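Local coordinates for protein type II restriction enzyme MspI (Moraxella sp., PDB 1YFI) that recognises the double-stranded DNA sequence 5'-CCGG-3' and cleaves it after the first cytosine, leaving terminal 5'-phosphates, at residues Phe13-Leu18 with Ser27-Lys32. Sequence-based numbering, arbitrary orientation.
Sequences FGIDQL and SDRLGK. With nucleotides of chain B.
R29 reaches from helix 23-41 toward the loop 13-18, its side chain overlapping the side chains of I15 and L18 and reaching the carbonyl O of F13. The chain bends at chi2 (-76°), then runs extended through chi3, and brings the guanidinium up to the carbonyl of F13, whose O lies 2.9 Å from R29 NH1. G14 O sits farther off, at the guanidinium edge near its plane. L18 crosses the same group, and both of its methyls approach NH1, with L18 CD1 also 3.7 Å from R29 CG. Nearer the helix backbone, I15 and R29 run past each other in opposite directions. The terminal methyl of I15, CD1, fits between R29 CB and L30 CD2, the latter 3.7 Å away. The F13 ring lies against the helix from R29 O to K32: its CE2 meets K32 CB at 3.8 Å and its CZ approaches K32 O. K32 then leads its amine away to a salt bridge with E35. Y10 and L33 also pack on I15, so this branched side chain joins helix 4-12 to helix 23-41. On another side of the helix, D28 OD2 comes within 3.3 Å of C4' in the sugar of DG8 of chain B, and S27 packs on another sugar of the DNA. G14, at positive phi, is the C' residue of a Schellman motif, I15 N to Y10 O, that ends helix 4-12 and turns the chain into the loop leading to helix 23-41.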
ATOM      1  N   PHE E  13      -8.699 -20.715  -4.910  1.00 33.44           N
ATOM      2  CA  PHE E  13      -7.269 -20.677  -4.652  1.00 30.94           C
ATOM      3  C   PHE E  13      -6.814 -21.882  -3.836  1.00 31.47           C
ATOM      4  O   PHE E  13      -5.663 -21.946  -3.407  1.00 33.91           O
ATOM      5  CB  PHE E  13      -6.890 -19.371  -3.940  1.00 27.19           C
ATOM      6  CG  PHE E  13      -6.985 -18.161  -4.820  1.00 24.87           C
ATOM      7  CD1 PHE E  13      -8.211 -17.573  -5.090  1.00 24.74           C
ATOM      8  CD2 PHE E  13      -5.846 -17.634  -5.425  1.00 27.30           C
ATOM      9  CE1 PHE E  13      -8.307 -16.475  -5.956  1.00 26.01           C
ATOM     10  CE2 PHE E  13      -5.929 -16.534  -6.292  1.00 27.69           C
ATOM     11  CZ  PHE E  13      -7.168 -15.956  -6.556  1.00 26.64           C
ATOM     12  N   GLY E  14      -7.718 -22.838  -3.638  1.00 28.85           N
ATOM     13  CA  GLY E  14      -7.388 -24.038  -2.890  1.00 27.78           C
ATOM     14  C   GLY E  14      -6.644 -23.785  -1.596  1.00 30.06           C
ATOM     15  O   GLY E  14      -5.796 -24.581  -1.201  1.00 29.91           O
ATOM     16  N   ILE E  15      -6.973 -22.681  -0.929  1.00 30.78           N
ATOM     17  CA  ILE E  15      -6.339 -22.311   0.325  1.00 31.55           C
ATOM     18  C   ILE E  15      -6.379 -23.401   1.396  1.00 32.84           C
ATOM     19  O   ILE E  15      -5.452 -23.515   2.201  1.00 33.01           O
ATOM     20  CB  ILE E  15      -6.988 -21.034   0.906  1.00 33.08           C
ATOM     21  CG1 ILE E  15      -6.737 -19.856  -0.041  1.00 35.84           C
ATOM     22  CG2 ILE E  15      -6.434 -20.744   2.313  1.00 30.16           C
ATOM     23  CD1 ILE E  15      -5.264 -19.484  -0.202  1.00 35.47           C
ATOM     24  N   ASP E  16      -7.446 -24.195   1.417  1.00 34.24           N
ATOM     25  CA  ASP E  16      -7.568 -25.245   2.423  1.00 34.18           C
ATOM     26  C   ASP E  16      -6.759 -26.494   2.135  1.00 36.56           C
ATOM     27  O   ASP E  16      -6.447 -27.250   3.053  1.00 36.30           O
ATOM     28  CB  ASP E  16      -9.027 -25.619   2.643  1.00 31.77           C
ATOM     29  CG  ASP E  16      -9.831 -24.486   3.250  1.00 31.66           C
ATOM     30  OD1 ASP E  16      -9.275 -23.737   4.085  1.00 29.48           O
ATOM     31  OD2 ASP E  16     -11.020 -24.353   2.896  1.00 31.37           O
ATOM     32  N   GLN E  17      -6.415 -26.720   0.870  1.00 39.19           N
ATOM     33  CA  GLN E  17      -5.601 -27.879   0.527  1.00 41.54           C
ATOM     34  C   GLN E  17      -4.139 -27.582   0.877  1.00 42.25           C
ATOM     35  O   GLN E  17      -3.278 -28.458   0.774  1.00 46.43           O
ATOM     36  CB  GLN E  17      -5.702 -28.211  -0.964  1.00 44.96           C
ATOM     37  CG  GLN E  17      -7.031 -28.799  -1.422  1.00 49.72           C
ATOM     38  CD  GLN E  17      -8.162 -27.789  -1.384  1.00 53.61           C
ATOM     39  OE1 GLN E  17      -8.680 -27.456  -0.314  1.00 55.43           O
ATOM     40  NE2 GLN E  17      -8.544 -27.284  -2.558  1.00 52.98           N
ATOM     41  N   LEU E  18      -3.857 -26.347   1.280  1.00 38.39           N
ATOM     42  CA  LEU E  18      -2.500 -25.964   1.647  1.00 36.19           C
ATOM     43  C   LEU E  18      -2.240 -26.293   3.115  1.00 36.17           C
ATOM     44  O   LEU E  18      -2.919 -25.786   4.010  1.00 36.50           O
ATOM     45  CB  LEU E  18      -2.277 -24.470   1.405  1.00 34.46           C
ATOM     46  CG  LEU E  18      -2.415 -24.007  -0.047  1.00 34.82           C
ATOM     47  CD1 LEU E  18      -2.275 -22.490  -0.115  1.00 36.81           C
ATOM     48  CD2 LEU E  18      -1.360 -24.684  -0.912  1.00 29.87           C
ATOM     49  N   SER E  27       0.933 -17.517   1.707  1.00 25.19           N
ATOM     50  CA  SER E  27       0.976 -16.062   1.648  1.00 24.93           C
ATOM     51  C   SER E  27       0.835 -15.558   0.218  1.00 26.44           C
ATOM     52  O   SER E  27       0.241 -14.508  -0.020  1.00 30.30           O
ATOM     53  CB  SER E  27       2.270 -15.538   2.246  1.00 23.74           C
ATOM     54  OG  SER E  27       2.207 -14.130   2.383  1.00 25.22           O
ATOM     55  N   ASP E  28       1.385 -16.295  -0.737  1.00 24.77           N
ATOM     56  CA  ASP E  28       1.253 -15.888  -2.123  1.00 26.98           C
ATOM     57  C   ASP E  28      -0.201 -16.038  -2.557  1.00 27.21           C
ATOM     58  O   ASP E  28      -0.771 -15.109  -3.138  1.00 27.72           O
ATOM     59  CB  ASP E  28       2.153 -16.726  -3.029  1.00 31.76           C
ATOM     60  CG  ASP E  28       3.582 -16.225  -3.052  1.00 39.16           C
ATOM     61  OD1 ASP E  28       3.823 -15.145  -3.645  1.00 43.39           O
ATOM     62  OD2 ASP E  28       4.463 -16.906  -2.473  1.00 40.53           O
ATOM     63  N   ARG E  29      -0.800 -17.198  -2.274  1.00 24.29           N
ATOM     64  CA  ARG E  29      -2.194 -17.445  -2.647  1.00 23.61           C
ATOM     65  C   ARG E  29      -3.110 -16.388  -2.031  1.00 22.94           C
ATOM     66  O   ARG E  29      -3.960 -15.807  -2.716  1.00 18.11           O
ATOM     67  CB  ARG E  29      -2.657 -18.819  -2.173  1.00 26.32           C
ATOM     68  CG  ARG E  29      -1.941 -20.010  -2.775  1.00 29.89           C
ATOM     69  CD  ARG E  29      -2.382 -20.318  -4.194  1.00 31.44           C
ATOM     70  NE  ARG E  29      -1.732 -21.537  -4.680  1.00 35.20           N
ATOM     71  CZ  ARG E  29      -2.000 -22.763  -4.234  1.00 35.86           C
ATOM     72  NH1 ARG E  29      -2.912 -22.948  -3.291  1.00 38.30           N
ATOM     73  NH2 ARG E  29      -1.351 -23.810  -4.726  1.00 36.78           N
ATOM     74  N   LEU E  30      -2.939 -16.140  -0.735  1.00 20.41           N
ATOM     75  CA  LEU E  30      -3.765 -15.148  -0.062  1.00 20.16           C
ATOM     76  C   LEU E  30      -3.611 -13.782  -0.729  1.00 20.80           C
ATOM     77  O   LEU E  30      -4.610 -13.128  -1.047  1.00 20.66           O
ATOM     78  CB  LEU E  30      -3.399 -15.050   1.424  1.00 19.78           C
ATOM     79  CG  LEU E  30      -3.734 -16.244   2.332  1.00 18.37           C
ATOM     80  CD1 LEU E  30      -3.417 -15.866   3.771  1.00 19.97           C
ATOM     81  CD2 LEU E  30      -5.200 -16.637   2.201  1.00 17.49           C
ATOM     82  N   GLY E  31      -2.361 -13.363  -0.944  1.00 19.98           N
ATOM     83  CA  GLY E  31      -2.106 -12.085  -1.581  1.00 16.90           C
ATOM     84  C   GLY E  31      -2.826 -11.977  -2.914  1.00 17.58           C
ATOM     85  O   GLY E  31      -3.423 -10.947  -3.220  1.00 18.12           O
ATOM     86  N   LYS E  32      -2.768 -13.042  -3.704  1.00 16.83           N
ATOM     87  CA  LYS E  32      -3.429 -13.074  -4.995  1.00 19.29           C
ATOM     88  C   LYS E  32      -4.930 -13.221  -4.823  1.00 19.71           C
ATOM     89  O   LYS E  32      -5.706 -12.680  -5.611  1.00 21.95           O
ATOM     90  CB  LYS E  32      -2.903 -14.237  -5.841  1.00 21.64           C
ATOM     91  CG  LYS E  32      -1.612 -13.949  -6.616  1.00 29.51           C
ATOM     92  CD  LYS E  32      -1.811 -12.959  -7.790  1.00 31.95           C
ATOM     93  CE  LYS E  32      -1.822 -11.491  -7.341  1.00 35.70           C
ATOM     94  NZ  LYS E  32      -1.850 -10.519  -8.486  1.00 38.64           N
TER
ATOM     95  P    DG B   8       8.422 -21.645  -0.269  1.00 28.59           P
ATOM     96  OP1  DG B   8       7.238 -22.554  -0.258  1.00 29.56           O
ATOM     97  OP2  DG B   8       9.787 -22.209  -0.431  1.00 23.71           O
ATOM     98  O5'  DG B   8       8.199 -20.557  -1.406  1.00 23.92           O
ATOM     99  C5'  DG B   8       6.991 -19.832  -1.468  1.00 23.21           C
ATOM    100  C4'  DG B   8       6.923 -19.076  -2.767  1.00 26.31           C
ATOM    101  O4'  DG B   8       7.819 -17.946  -2.703  1.00 30.50           O
ATOM    102  C3'  DG B   8       7.352 -19.897  -3.981  1.00 28.32           C
ATOM    103  O3'  DG B   8       6.509 -19.561  -5.078  1.00 31.74           O
ATOM    104  C2'  DG B   8       8.786 -19.456  -4.223  1.00 25.65           C
ATOM    105  C1'  DG B   8       8.761 -18.005  -3.764  1.00 27.78           C
ATOM    106  N9   DG B   8      10.027 -17.477  -3.259  1.00 23.42           N
ATOM    107  C8   DG B   8      10.942 -18.125  -2.465  1.00 21.56           C
ATOM    108  N7   DG B   8      11.980 -17.385  -2.171  1.00 18.94           N
ATOM    109  C5   DG B   8      11.735 -16.178  -2.810  1.00 16.72           C
ATOM    110  C6   DG B   8      12.506 -14.993  -2.857  1.00 16.42           C
ATOM    111  O6   DG B   8      13.604 -14.765  -2.317  1.00 11.86           O
ATOM    112  N1   DG B   8      11.887 -14.007  -3.624  1.00 12.31           N
ATOM    113  C2   DG B   8      10.682 -14.146  -4.260  1.00 14.38           C
ATOM    114  N2   DG B   8      10.242 -13.085  -4.958  1.00 10.84           N
ATOM    115  N3   DG B   8       9.952 -15.247  -4.220  1.00 21.56           N
ATOM    116  C4   DG B   8      10.535 -16.216  -3.484  1.00 20.41           C
TER